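Long-range contacts in ecto-NAD+ glycohydrolase (CD38 molecule) (PDB 3GC6), which is a cell-surface protein, also known as CD38, of the ADP-ribosyl cyclase family: residues E66-L71 with T143-V148; S53-K58 with L118-E123; A14-D19 with W132-W137. The protein carries 1 engineered substitution. All blocks are in the same frame, centred on the assembly; numbering follows the deposited sequence.

Contact 1: residues E66-L71 with T143-V148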
ATOM      1  N   GLU A  66     -12.103  20.013  13.448  1.00  5.77           N
ATOM      2  CA  GLU A  66     -12.087  18.804  14.279  1.00  5.94           C
ATOM      3  C   GLU A  66     -12.815  17.633  13.598  1.00  5.93           C
ATOM      4  O   GLU A  66     -12.515  16.470  13.863  1.00  5.98           O
ATOM      5  CB  GLU A  66     -12.704  19.082  15.662  1.00  6.40           C
ATOM      6  CG  GLU A  66     -11.925  20.095  16.526  1.00  7.11           C
ATOM      7  CD  GLU A  66     -11.983  21.535  16.026  1.00  8.04           C
ATOM      8  OE1 GLU A  66     -13.050  21.989  15.536  1.00  8.26           O
ATOM      9  OE2 GLU A  66     -10.935  22.225  16.129  1.00  8.34           O
ATOM     10  N   ASP A  67     -13.793  17.931  12.740  1.00  5.02           N
ATOM     11  CA  ASP A  67     -14.457  16.871  11.977  1.00  4.85           C
ATOM     12  C   ASP A  67     -13.469  16.021  11.151  1.00  4.55           C
ATOM     13  O   ASP A  67     -13.756  14.873  10.801  1.00  4.76           O
ATOM     14  CB  ASP A  67     -15.525  17.446  11.043  1.00  4.37           C
ATOM     15  CG  ASP A  67     -16.743  17.985  11.804  1.00  5.04           C
ATOM     16  OD1 ASP A  67     -17.020  17.481  12.906  1.00  6.25           O
ATOM     17  OD2 ASP A  67     -17.400  18.894  11.281  1.00  5.89           O
ATOM     18  N   TYR A  68     -12.307  16.598  10.824  1.00  4.81           N
ATOM     19  CA  TYR A  68     -11.342  15.898   9.960  1.00  4.54           C
ATOM     20  C   TYR A  68     -10.150  15.320  10.746  1.00  4.88           C
ATOM     21  O   TYR A  68      -9.243  14.704  10.163  1.00  4.79           O
ATOM     22  CB  TYR A  68     -10.836  16.851   8.884  1.00  4.43           C
ATOM     23  CG  TYR A  68     -11.822  17.086   7.757  1.00  3.89           C
ATOM     24  CD1 TYR A  68     -12.159  16.044   6.869  1.00  4.19           C
ATOM     25  CD2 TYR A  68     -12.409  18.351   7.563  1.00  4.24           C
ATOM     26  CE1 TYR A  68     -13.048  16.250   5.814  1.00  3.60           C
ATOM     27  CE2 TYR A  68     -13.307  18.558   6.498  1.00  3.62           C
ATOM     28  CZ  TYR A  68     -13.614  17.519   5.634  1.00  3.28           C
ATOM     29  OH  TYR A  68     -14.468  17.734   4.572  1.00  3.91           O
ATOM     30  N   ASN A  69     -10.154  15.494  12.070  1.00  5.35           N
ATOM     31  CA  ASN A  69      -9.009  14.987  12.842  1.00  5.81           C
ATOM     32  C   ASN A  69      -8.751  13.484  12.623  1.00  5.59           C
ATOM     33  O   ASN A  69      -7.599  13.076  12.434  1.00  5.59           O
ATOM     34  CB  ASN A  69      -9.106  15.352  14.356  1.00  6.50           C
ATOM     35  CG  ASN A  69      -8.496  16.731  14.696  1.00  8.14           C
ATOM     36  OD1 ASN A  69      -7.711  16.849  15.642  1.00  9.96           O
ATOM     37  ND2 ASN A  69      -8.854  17.774  13.941  1.00  9.20           N
ATOM     38  N   SER A  70      -9.795  12.655  12.641  0.50  5.32           N
ATOM     39  CA  SER A  70      -9.623  11.193  12.455  0.50  5.17           C
ATOM     40  C   SER A  70      -9.095  10.794  11.059  0.50  5.20           C
ATOM     41  O   SER A  70      -8.298   9.854  10.909  0.50  4.97           O
ATOM     42  CB  SER A  70     -10.924  10.450  12.761  0.50  5.31           C
ATOM     43  OG  SER A  70     -11.272  10.586  14.133  0.50  4.28           O
ATOM     44  N   LEU A  71      -9.551  11.505  10.031  1.00  5.12           N
ATOM     45  CA  LEU A  71      -9.049  11.291   8.673  1.00  4.82           C
ATOM     46  C   LEU A  71      -7.561  11.676   8.594  1.00  4.57           C
ATOM     47  O   LEU A  71      -6.740  10.922   8.050  1.00  4.61           O
ATOM     48  CB  LEU A  71      -9.853  12.151   7.699  1.00  4.50           C
ATOM     49  CG  LEU A  71      -9.357  12.027   6.252  1.00  4.57           C
ATOM     50  CD1 LEU A  71      -9.545  10.635   5.635  1.00  4.76           C
ATOM     51  CD2 LEU A  71     -10.052  13.075   5.417  1.00  4.32           C
ATOM     52  N   THR A 143     -17.868  27.825   6.291  1.00  4.55           N
ATOM     53  CA  THR A 143     -17.697  26.653   7.129  1.00  4.35           C
ATOM     54  C   THR A 143     -18.366  25.445   6.471  1.00  4.27           C
ATOM     55  O   THR A 143     -19.197  24.759   7.091  1.00  4.43           O
ATOM     56  CB  THR A 143     -18.295  26.882   8.549  1.00  4.68           C
ATOM     57  OG1 THR A 143     -19.614  27.396   8.425  1.00  5.02           O
ATOM     58  CG2 THR A 143     -17.426  27.901   9.325  1.00  5.35           C
ATOM     59  N   ASN A 144     -17.972  25.186   5.231  1.00  3.74           N
ATOM     60  CA  ASN A 144     -18.463  24.009   4.489  1.00  3.67           C
ATOM     61  C   ASN A 144     -17.356  22.955   4.433  1.00  3.64           C
ATOM     62  O   ASN A 144     -16.173  23.289   4.635  1.00  3.89           O
ATOM     63  CB  ASN A 144     -18.904  24.425   3.093  1.00  3.62           C
ATOM     64  CG  ASN A 144     -17.753  24.919   2.243  1.00  4.44           C
ATOM     65  OD1 ASN A 144     -17.538  26.140   2.102  1.00  5.62           O
ATOM     66  ND2 ASN A 144     -16.987  24.003   1.729  1.00  3.37           N
ATOM     67  N   TYR A 145     -17.736  21.689   4.219  1.00  3.77           N
ATOM     68  CA  TYR A 145     -16.787  20.592   4.337  1.00  3.55           C
ATOM     69  C   TYR A 145     -15.625  20.635   3.315  1.00  3.62           C
ATOM     70  O   TYR A 145     -14.494  20.202   3.628  1.00  3.92           O
ATOM     71  CB  TYR A 145     -17.532  19.228   4.339  1.00  3.37           C
ATOM     72  CG  TYR A 145     -18.105  18.985   5.714  1.00  3.80           C
ATOM     73  CD1 TYR A 145     -19.419  19.335   6.033  1.00  4.52           C
ATOM     74  CD2 TYR A 145     -17.286  18.512   6.733  1.00  4.23           C
ATOM     75  CE1 TYR A 145     -19.905  19.155   7.349  1.00  4.34           C
ATOM     76  CE2 TYR A 145     -17.743  18.325   8.034  1.00  4.28           C
ATOM     77  CZ  TYR A 145     -19.061  18.641   8.338  1.00  4.43           C
ATOM     78  OH  TYR A 145     -19.475  18.481   9.639  1.00  4.74           O
ATOM     79  N   LEU A 146     -15.881  21.155   2.117  1.00  3.60           N
ATOM     80  CA  LEU A 146     -14.804  21.220   1.111  1.00  4.12           C
ATOM     81  C   LEU A 146     -13.760  22.265   1.516  1.00  4.07           C
ATOM     82  O   LEU A 146     -12.565  21.983   1.597  1.00  4.13           O
ATOM     83  CB  LEU A 146     -15.397  21.482  -0.283  1.00  4.50           C
ATOM     84  CG  LEU A 146     -14.410  21.792  -1.408  1.00  5.20           C
ATOM     85  CD1 LEU A 146     -13.439  20.674  -1.546  1.00  5.65           C
ATOM     86  CD2 LEU A 146     -15.189  22.029  -2.733  1.00  5.74           C
ATOM     87  N   SER A 147     -14.218  23.476   1.825  1.00  4.21           N
ATOM     88  CA  SER A 147     -13.316  24.557   2.230  1.00  4.17           C
ATOM     89  C   SER A 147     -12.562  24.223   3.517  1.00  4.01           C
ATOM     90  O   SER A 147     -11.331  24.428   3.612  1.00  4.35           O
ATOM     91  CB  SER A 147     -14.130  25.858   2.424  1.00  4.09           C
ATOM     92  OG  SER A 147     -14.718  26.253   1.197  1.00  4.67           O
ATOM     93  N   VAL A 148     -13.287  23.697   4.515  1.00  3.92           N
ATOM     94  CA  VAL A 148     -12.666  23.362   5.787  1.00  3.77           C
ATOM     95  C   VAL A 148     -11.613  22.246   5.635  1.00  3.86           C
ATOM     96  O   VAL A 148     -10.543  22.282   6.259  1.00  4.01           O
ATOM     97  CB  VAL A 148     -13.724  23.069   6.866  1.00  3.73           C
ATOM     98  CG1 VAL A 148     -13.062  22.497   8.097  1.00  4.04           C
ATOM     99  CG2 VAL A 148     -14.458  24.374   7.169  1.00  3.82           C
TER

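Contact 2: residues S53-K58 with L118-E123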
ATOM      1  N   SER A  53     -17.225   9.576   6.691  0.50  3.97           N
ATOM      2  CA  SER A  53     -17.776   9.793   8.035  0.50  4.14           C
ATOM      3  C   SER A  53     -17.645  11.258   8.458  0.50  4.13           C
ATOM      4  O   SER A  53     -18.514  11.802   9.142  0.50  4.09           O
ATOM      5  CB  SER A  53     -17.047   8.899   9.034  0.50  4.45           C
ATOM      6  OG  SER A  53     -17.582   7.585   8.980  0.50  4.66           O
ATOM      7  N   ALA A  54     -16.565  11.895   8.021  1.00  3.96           N
ATOM      8  CA  ALA A  54     -16.277  13.265   8.439  1.00  4.03           C
ATOM      9  C   ALA A  54     -17.434  14.205   8.091  1.00  4.04           C
ATOM     10  O   ALA A  54     -17.717  15.131   8.863  1.00  4.35           O
ATOM     11  CB  ALA A  54     -14.999  13.759   7.798  1.00  4.37           C
ATOM     12  N   PHE A  55     -18.100  13.991   6.953  1.00  3.98           N
ATOM     13  CA  PHE A  55     -19.101  14.956   6.461  1.00  3.97           C
ATOM     14  C   PHE A  55     -20.513  14.405   6.215  1.00  3.97           C
ATOM     15  O   PHE A  55     -21.505  15.167   6.174  1.00  4.21           O
ATOM     16  CB  PHE A  55     -18.594  15.705   5.196  1.00  3.94           C
ATOM     17  CG  PHE A  55     -18.568  14.856   3.945  1.00  3.52           C
ATOM     18  CD1 PHE A  55     -19.637  14.859   3.057  1.00  3.97           C
ATOM     19  CD2 PHE A  55     -17.481  14.042   3.681  1.00  3.60           C
ATOM     20  CE1 PHE A  55     -19.629  14.067   1.913  1.00  4.24           C
ATOM     21  CE2 PHE A  55     -17.461  13.225   2.523  1.00  3.95           C
ATOM     22  CZ  PHE A  55     -18.539  13.257   1.637  1.00  4.11           C
ATOM     23  N   ILE A  56     -20.626  13.094   6.004  1.00  3.88           N
ATOM     24  CA  ILE A  56     -21.922  12.541   5.592  1.00  3.85           C
ATOM     25  C   ILE A  56     -22.992  12.747   6.665  1.00  4.34           C
ATOM     26  O   ILE A  56     -22.713  12.551   7.847  1.00  4.66           O
ATOM     27  CB  ILE A  56     -21.770  11.047   5.188  1.00  4.01           C
ATOM     28  CG1 ILE A  56     -21.091  10.924   3.816  1.00  4.13           C
ATOM     29  CG2 ILE A  56     -23.138  10.342   5.178  1.00  4.09           C
ATOM     30  CD1 ILE A  56     -22.010  11.304   2.658  1.00  4.77           C
ATOM     31  N   SER A  57     -24.174  13.186   6.219  1.00  4.39           N
ATOM     32  CA  SER A  57     -25.368  13.336   7.068  0.50  4.55           C
ATOM     33  C   SER A  57     -25.264  14.505   8.045  1.00  4.70           C
ATOM     34  O   SER A  57     -26.137  14.670   8.928  1.00  5.29           O
ATOM     35  CB  SER A  57     -25.717  12.027   7.807  0.50  4.73           C
ATOM     36  OG  SER A  57     -27.113  11.946   8.106  0.50  4.81           O
ATOM     37  N   LYS A  58     -24.253  15.353   7.872  1.00  4.37           N
ATOM     38  CA  LYS A  58     -24.074  16.502   8.752  1.00  4.20           C
ATOM     39  C   LYS A  58     -24.550  17.789   8.076  1.00  4.22           C
ATOM     40  O   LYS A  58     -24.678  17.848   6.846  1.00  4.56           O
ATOM     41  CB  LYS A  58     -22.603  16.600   9.175  1.00  4.76           C
ATOM     42  CG  LYS A  58     -22.151  15.394   9.969  1.00  4.73           C
ATOM     43  CD  LYS A  58     -20.721  15.552  10.407  1.00  4.82           C
ATOM     44  CE  LYS A  58     -20.260  14.267  10.995  1.00  5.60           C
ATOM     45  NZ  LYS A  58     -18.832  14.354  11.389  1.00  5.98           N
ATOM     46  N   LEU A 118     -11.878  17.495  -6.643  1.00  3.97           N
ATOM     47  CA  LEU A 118     -13.201  16.963  -6.315  1.00  3.84           C
ATOM     48  C   LEU A 118     -14.056  17.965  -5.523  1.00  3.67           C
ATOM     49  O   LEU A 118     -13.547  18.955  -4.952  1.00  3.98           O
ATOM     50  CB  LEU A 118     -13.109  15.666  -5.515  1.00  3.98           C
ATOM     51  CG  LEU A 118     -12.170  14.608  -6.089  1.00  3.69           C
ATOM     52  CD1 LEU A 118     -12.257  13.297  -5.282  1.00  4.04           C
ATOM     53  CD2 LEU A 118     -12.522  14.350  -7.564  1.00  4.28           C
ATOM     54  N   ARG A 119     -15.361  17.686  -5.518  0.50  3.96           N
ATOM     55  CA  ARG A 119     -16.349  18.426  -4.740  0.50  4.25           C
ATOM     56  C   ARG A 119     -17.106  17.426  -3.886  0.50  4.01           C
ATOM     57  O   ARG A 119     -17.333  16.293  -4.304  0.50  4.00           O
ATOM     58  CB  ARG A 119     -17.330  19.132  -5.685  0.50  4.47           C
ATOM     59  CG  ARG A 119     -16.666  20.082  -6.670  0.50  5.50           C
ATOM     60  CD  ARG A 119     -15.958  21.186  -5.920  0.50  6.64           C
ATOM     61  NE  ARG A 119     -15.331  22.183  -6.782  0.50  7.78           N
ATOM     62  CZ  ARG A 119     -15.957  23.247  -7.268  0.50  8.65           C
ATOM     63  NH1 ARG A 119     -17.239  23.453  -6.983  0.50  9.01           N
ATOM     64  NH2 ARG A 119     -15.301  24.109  -8.039  0.50  9.01           N
ATOM     65  N   TRP A 120     -17.493  17.836  -2.680  1.00  3.99           N
ATOM     66  CA  TRP A 120     -18.340  16.980  -1.892  1.00  3.77           C
ATOM     67  C   TRP A 120     -19.068  17.740  -0.826  1.00  3.80           C
ATOM     68  O   TRP A 120     -18.606  18.778  -0.330  1.00  3.94           O
ATOM     69  CB  TRP A 120     -17.523  15.860  -1.249  1.00  3.61           C
ATOM     70  CG  TRP A 120     -16.454  16.349  -0.243  1.00  3.19           C
ATOM     71  CD1 TRP A 120     -16.594  16.490   1.099  1.00  3.49           C
ATOM     72  CD2 TRP A 120     -15.107  16.748  -0.551  1.00  3.53           C
ATOM     73  NE1 TRP A 120     -15.413  16.940   1.677  1.00  3.94           N
ATOM     74  CE2 TRP A 120     -14.485  17.108   0.675  1.00  3.41           C
ATOM     75  CE3 TRP A 120     -14.372  16.847  -1.735  1.00  3.91           C
ATOM     76  CZ2 TRP A 120     -13.169  17.538   0.746  1.00  3.29           C
ATOM     77  CZ3 TRP A 120     -13.053  17.261  -1.664  1.00  3.94           C
ATOM     78  CH2 TRP A 120     -12.465  17.594  -0.432  1.00  3.43           C
ATOM     79  N   CYS A 121     -20.238  17.217  -0.512  1.00  3.66           N
ATOM     80  CA  CYS A 121     -21.027  17.687   0.631  1.00  3.65           C
ATOM     81  C   CYS A 121     -22.114  16.648   0.887  1.00  3.84           C
ATOM     82  O   CYS A 121     -22.428  15.839  -0.004  1.00  3.89           O
ATOM     83  CB  CYS A 121     -21.615  19.088   0.376  1.00  3.99           C
ATOM     84  SG  CYS A 121     -22.903  19.192  -0.954  1.00  4.90           S
ATOM     85  N   GLY A 122     -22.679  16.683   2.091  1.00  4.14           N
ATOM     86  CA  GLY A 122     -23.772  15.790   2.447  1.00  4.27           C
ATOM     87  C   GLY A 122     -25.053  16.552   2.719  1.00  4.47           C
ATOM     88  O   GLY A 122     -25.167  17.743   2.429  1.00  4.56           O
ATOM     89  N   GLU A 123     -26.010  15.853   3.323  1.00  4.95           N
ATOM     90  CA  GLU A 123     -27.339  16.411   3.545  1.00  5.29           C
ATOM     91  C   GLU A 123     -27.823  15.772   4.852  1.00  5.53           C
ATOM     92  O   GLU A 123     -27.698  14.573   5.015  1.00  5.51           O
ATOM     93  CB  GLU A 123     -28.232  16.015   2.363  1.00  5.50           C
ATOM     94  CG  GLU A 123     -29.729  16.235   2.586  1.00  6.45           C
ATOM     95  CD  GLU A 123     -30.176  17.666   2.409  1.00  7.40           C
ATOM     96  OE1 GLU A 123     -29.342  18.590   2.243  1.00  7.10           O
ATOM     97  OE2 GLU A 123     -31.407  17.876   2.444  1.00  7.79           O
TER
HETATM   98  O   HOH W   1     -22.662  17.341   5.067  1.00  5.60           O
HETATM   99  O   HOH W   2     -25.291  13.113   3.587  1.00  4.69           O

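Contact 3: residues A14-D19 with W132-W137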
ATOM      1  N   ALA A  14     -21.404  24.097  -7.175  1.00  5.33           N
ATOM      2  CA  ALA A  14     -21.636  22.874  -7.901  1.00  5.22           C
ATOM      3  C   ALA A  14     -21.780  21.663  -6.950  1.00  4.80           C
ATOM      4  O   ALA A  14     -21.193  21.612  -5.856  1.00  4.92           O
ATOM      5  CB  ALA A  14     -20.485  22.634  -8.887  1.00  5.67           C
ATOM      6  N   GLY A  15     -22.581  20.700  -7.374  1.00  4.73           N
ATOM      7  CA  GLY A  15     -22.783  19.504  -6.600  1.00  4.36           C
ATOM      8  C   GLY A  15     -21.573  18.602  -6.460  1.00  4.36           C
ATOM      9  O   GLY A  15     -20.559  18.780  -7.131  1.00  4.43           O
ATOM     10  N   SER A  16     -21.689  17.639  -5.548  1.00  4.06           N
ATOM     11  CA  SER A  16     -20.620  16.671  -5.329  1.00  4.06           C
ATOM     12  C   SER A  16     -20.227  15.951  -6.604  1.00  4.40           C
ATOM     13  O   SER A  16     -21.070  15.665  -7.480  1.00  4.56           O
ATOM     14  CB  SER A  16     -21.031  15.614  -4.298  1.00  3.86           C
ATOM     15  OG  SER A  16     -21.347  16.203  -3.048  1.00  3.83           O
ATOM     16  N   THR A  17     -18.944  15.647  -6.717  1.00  3.97           N
ATOM     17  CA  THR A  17     -18.446  14.833  -7.827  1.00  4.09           C
ATOM     18  C   THR A  17     -19.176  13.491  -7.839  1.00  4.19           C
ATOM     19  O   THR A  17     -19.265  12.819  -6.814  1.00  4.29           O
ATOM     20  CB  THR A  17     -16.961  14.576  -7.649  1.00  4.01           C
ATOM     21  OG1 THR A  17     -16.281  15.838  -7.557  1.00  4.34           O
ATOM     22  CG2 THR A  17     -16.415  13.809  -8.872  1.00  4.53           C
ATOM     23  N   ALA A  18     -19.698  13.087  -9.002  1.00  4.12           N
ATOM     24  CA  ALA A  18     -20.378  11.806  -9.094  1.00  4.18           C
ATOM     25  C   ALA A  18     -19.401  10.673  -8.776  1.00  4.34           C
ATOM     26  O   ALA A  18     -18.223  10.741  -9.156  1.00  4.47           O
ATOM     27  CB  ALA A  18     -20.987  11.610 -10.506  1.00  4.43           C
ATOM     28  N   ASP A  19     -19.876   9.634  -8.088  1.00  4.22           N
ATOM     29  CA  ASP A  19     -19.047   8.462  -7.759  1.00  4.50           C
ATOM     30  C   ASP A  19     -17.800   8.804  -6.957  1.00  4.42           C
ATOM     31  O   ASP A  19     -16.745   8.184  -7.111  1.00  4.06           O
ATOM     32  CB  ASP A  19     -18.708   7.699  -9.024  1.00  4.57           C
ATOM     33  CG  ASP A  19     -19.943   6.987  -9.554  1.00  5.41           C
ATOM     34  OD1 ASP A  19     -20.400   6.054  -8.879  1.00  5.95           O
ATOM     35  OD2 ASP A  19     -20.480   7.412 -10.563  1.00  6.16           O
ATOM     36  N   TRP A 132     -26.227  17.366  -6.313  1.00  4.47           N
ATOM     37  CA  TRP A 132     -26.982  18.418  -7.011  1.00  4.40           C
ATOM     38  C   TRP A 132     -26.426  19.802  -6.782  1.00  4.42           C
ATOM     39  O   TRP A 132     -26.310  20.580  -7.719  1.00  4.40           O
ATOM     40  CB  TRP A 132     -28.456  18.363  -6.591  1.00  4.59           C
ATOM     41  CG  TRP A 132     -28.962  16.971  -6.733  1.00  4.56           C
ATOM     42  CD1 TRP A 132     -29.235  16.073  -5.728  1.00  5.47           C
ATOM     43  CD2 TRP A 132     -29.192  16.281  -7.963  1.00  5.59           C
ATOM     44  NE1 TRP A 132     -29.655  14.875  -6.270  1.00  5.93           N
ATOM     45  CE2 TRP A 132     -29.619  14.974  -7.634  1.00  5.25           C
ATOM     46  CE3 TRP A 132     -29.062  16.638  -9.310  1.00  5.86           C
ATOM     47  CZ2 TRP A 132     -29.940  14.018  -8.606  1.00  5.21           C
ATOM     48  CZ3 TRP A 132     -29.377  15.683 -10.283  1.00  6.77           C
ATOM     49  CH2 TRP A 132     -29.840  14.396  -9.913  1.00  5.49           C
ATOM     50  N   SER A 133     -26.143  20.146  -5.521  1.00  4.02           N
ATOM     51  CA  SER A 133     -25.501  21.431  -5.246  1.00  3.99           C
ATOM     52  C   SER A 133     -24.762  21.281  -3.936  1.00  3.82           C
ATOM     53  O   SER A 133     -25.116  20.421  -3.132  1.00  4.11           O
ATOM     54  CB  SER A 133     -26.518  22.590  -5.155  1.00  4.18           C
ATOM     55  OG  SER A 133     -27.331  22.547  -3.975  1.00  4.09           O
ATOM     56  N   CYS A 134     -23.749  22.127  -3.741  1.00  4.12           N
ATOM     57  CA  CYS A 134     -23.006  22.185  -2.475  1.00  3.97           C
ATOM     58  C   CYS A 134     -22.777  23.639  -2.117  1.00  4.19           C
ATOM     59  O   CYS A 134     -22.708  24.481  -3.009  1.00  4.15           O
ATOM     60  CB  CYS A 134     -21.635  21.502  -2.601  1.00  4.44           C
ATOM     61  SG  CYS A 134     -21.737  19.682  -2.675  1.00  5.00           S
ATOM     62  N   PRO A 135     -22.594  23.922  -0.831  1.00  4.12           N
ATOM     63  CA  PRO A 135     -22.356  25.315  -0.410  1.00  4.51           C
ATOM     64  C   PRO A 135     -21.157  25.956  -1.109  1.00  4.98           C
ATOM     65  O   PRO A 135     -20.099  25.331  -1.264  1.00  5.09           O
ATOM     66  CB  PRO A 135     -22.105  25.203   1.096  1.00  4.78           C
ATOM     67  CG  PRO A 135     -22.786  23.908   1.518  1.00  4.42           C
ATOM     68  CD  PRO A 135     -22.670  22.990   0.311  1.00  4.19           C
ATOM     69  N   ASP A 136     -21.352  27.205  -1.535  1.00  4.85           N
ATOM     70  CA  ASP A 136     -20.293  28.061  -2.047  1.00  5.23           C
ATOM     71  C   ASP A 136     -19.724  28.866  -0.868  1.00  5.29           C
ATOM     72  O   ASP A 136     -20.468  29.355  -0.009  1.00  5.18           O
ATOM     73  CB  ASP A 136     -20.888  29.021  -3.082  1.00  5.52           C
ATOM     74  CG  ASP A 136     -19.856  29.979  -3.639  1.00  6.45           C
ATOM     75  OD1 ASP A 136     -18.944  29.491  -4.352  1.00  6.92           O
ATOM     76  OD2 ASP A 136     -19.970  31.191  -3.328  1.00  6.81           O
ATOM     77  N   TRP A 137     -18.406  28.963  -0.812  1.00  5.85           N
ATOM     78  CA  TRP A 137     -17.717  29.635   0.280  1.00  6.17           C
ATOM     79  C   TRP A 137     -18.180  31.106   0.439  1.00  6.62           C
ATOM     80  O   TRP A 137     -18.365  31.600   1.560  1.00  6.53           O
ATOM     81  CB  TRP A 137     -16.208  29.549   0.003  1.00  6.46           C
ATOM     82  CG  TRP A 137     -15.319  30.184   0.989  1.00  7.94           C
ATOM     83  CD1 TRP A 137     -14.717  29.590   2.075  1.00  7.95           C
ATOM     84  CD2 TRP A 137     -14.853  31.539   0.958  1.00  8.87           C
ATOM     85  NE1 TRP A 137     -13.920  30.509   2.726  1.00  8.80           N
ATOM     86  CE2 TRP A 137     -13.995  31.711   2.067  1.00  9.25           C
ATOM     87  CE3 TRP A 137     -15.090  32.624   0.104  1.00  9.66           C
ATOM     88  CZ2 TRP A 137     -13.369  32.928   2.345  1.00  9.93           C
ATOM     89  CZ3 TRP A 137     -14.476  33.839   0.389  1.00 10.28           C
ATOM     90  CH2 TRP A 137     -13.626  33.977   1.502  1.00 10.56           C
TER
HETATM   91  O   HOH W   3     -23.907  21.019  -9.798  1.00 10.11           O

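Contact 1: residues E66-L71 with T143-V148
Two tyrosines and one aspartate tie the 66-71 segment to the start of helix 145-159. The phenol of Tyr68 reaches across and gives its proton to the main-chain carbonyl of Tyr145, with OH 2.6 Å from O. It approaches well above the plane of that carbonyl, at a C=O...donor angle of 115°, and the acceptor lies near the plane of the Tyr68 ring, at its edge. In return the phenol of Tyr145 donates to Asp67, its OH lying 2.7 Å from OD2 and meeting that oxygen from 56° out of the carboxylate plane. Tyrosine suits both places because its ring carries a hydroxyl far enough to reach the other segment.

Apolar contact fills in between these bonds. The edge of the Tyr145 ring faces Tyr68, where CD2 of Tyr145 is 4.0 Å from CZ of Tyr68, and Val148 adds its branch CG1 at 4.2 Å from CD2 of Tyr68. A compact beta-branched residue suits this place, one helical turn after Tyr145 and beside the phenol ring. With chi1 near -78°, Tyr68 and Tyr145 both hold CG opposite their own carbonyl carbons, which directs the rings into the space between the backbones.

Further out, Asp67 OD2 also accepts the backbone N-H of Thr64, an additional bond that helps keep the carboxylate in position. Tyr68 OH is shared with the indole N-H of Trp120, and the ring of Phe149 meets that of Tyr68 edge-to-face. The contact thereby holds the 3-10 segment 66-68, which leads into helix 69-74, against the first turn of helix 145-159 in the helical part of the ADP-ribosyl cyclase fold.

Contact 2: residues S53-K58 with L118-E123
Phe55 lays its ring against Trp120 in the type II beta turn from Phe55 to Lys58 that follows helix 44-55, in the helical part of the ADP-ribosyl cyclase fold. The pair is edge-to-face: CD1 of the indole sits over the centre of the phenyl ring, 3.5 Å above its plane, and the five-membered ring is inclined to it by 51°. Phe55 has chi1 of 73°, with CG lodged between its backbone N and carbonyl carbon, and the ring is thereby offered to the extended 118-123 segment. Its edge meets backbone as well, CD1 coming 3.7 Å from Gly122 N. A flat, wholly apolar group suits a site lined by an indole and a peptide. The indole N-H of Trp120 is taken up by Tyr68.

Ile56 packs CG1 toward the rim of the opposite face of the phenyl ring. At Ser57, whose positive phi of 72° belongs to the turn, CA lies 3.3 Å from Glu123 O in a nearly straight CA-H...O contact. Close by, Gly122, without a side chain, lets the backbone pass close to Phe55 O and Ser57 N. Lys58 folds its extended chain back to give NZ to Ala54 O, at 2.9 Å.

Two waters complete the seam. One donates to Phe55 O and Lys58 O and weakly accepts from Gly122 N; the other accepts from both Ser57 N, at 2.9 Å, and Glu123 N, at 2.8 Å.

Contact 3: residues A14-D19 with W132-W137
Gly15 and Ser133 bring their backbones to within 3.6 Å, measured between their CA atoms, where the 14-19 segment passes close to strand 133-134. Strand 13-14 and strand 133-134 make a very small, weakly bonded antiparallel sheet near the N-terminal end of the ADP-ribosyl cyclase fold.

The main packing is backbone against backbone. Gly15 CA stands 3.6 Å from Ser133 N and almost as near to the carbonyl carbon of Trp132. Glycine, with no side chain, suits this close approach of two main chains. CB of Trp132 points away from the 14-19 segment, and it is the backbone of this residue that makes the contact.

Water supplies a polar link. A single molecule accepts the N-H of Gly15, 2.8 Å from N, and donates to the carbonyl of Trp132, 3.2 Å from O, spanning two backbone groups that do not pair directly.

Sulfur and hydroxyl contacts lie around Cys134, whose side chain is directed at the other segment and is held in a disulfide with Cys121. With chi1 at -73°, SG lies opposite the carbonyl carbon of its own residue and comes beside the backbone of Ser16. The small Ser16 side chain fits against this bridge, and its hydroxyl has stronger polar partners elsewhere: it is hydrogen-bonded to Asn130 O and to Cys121 N, fixing the loop to the same stretch of chain that carries the disulfide. Similarly, Ser133 uses its hydroxyl away from this contact, with Leu8 O and Trp11 N. At the cysteine itself, CB rests 3.3 Å from Ala14 O, while SG lies 3.5 Å from Ser16 OG.

How the contacts relate
All three contacts lie in the lobe away from the four-stranded parallel sheet; contacts 1 and 2 use helices 44-55, 69-74 and 145-159, contact 3 the small two-stranded sheet. Centres of contacts 1 and 2 are about 9 Å apart, of 2 and 3 about 10 Å, and of 1 and 3 about 15 Å. Contact 2 is thus the nearer neighbour of each, though Asn144 and Ser147 of contact 1 also meet Pro135 and Trp137 of contact 3. In sequence, contact 2 falls between the halves of contact 3, whereas contact 1 alternates with both. The Tyr68-Trp120 bond joins contacts 1 and 2; the Cys121-Cys134 disulfide covalently fastens contact 2 to contact 3.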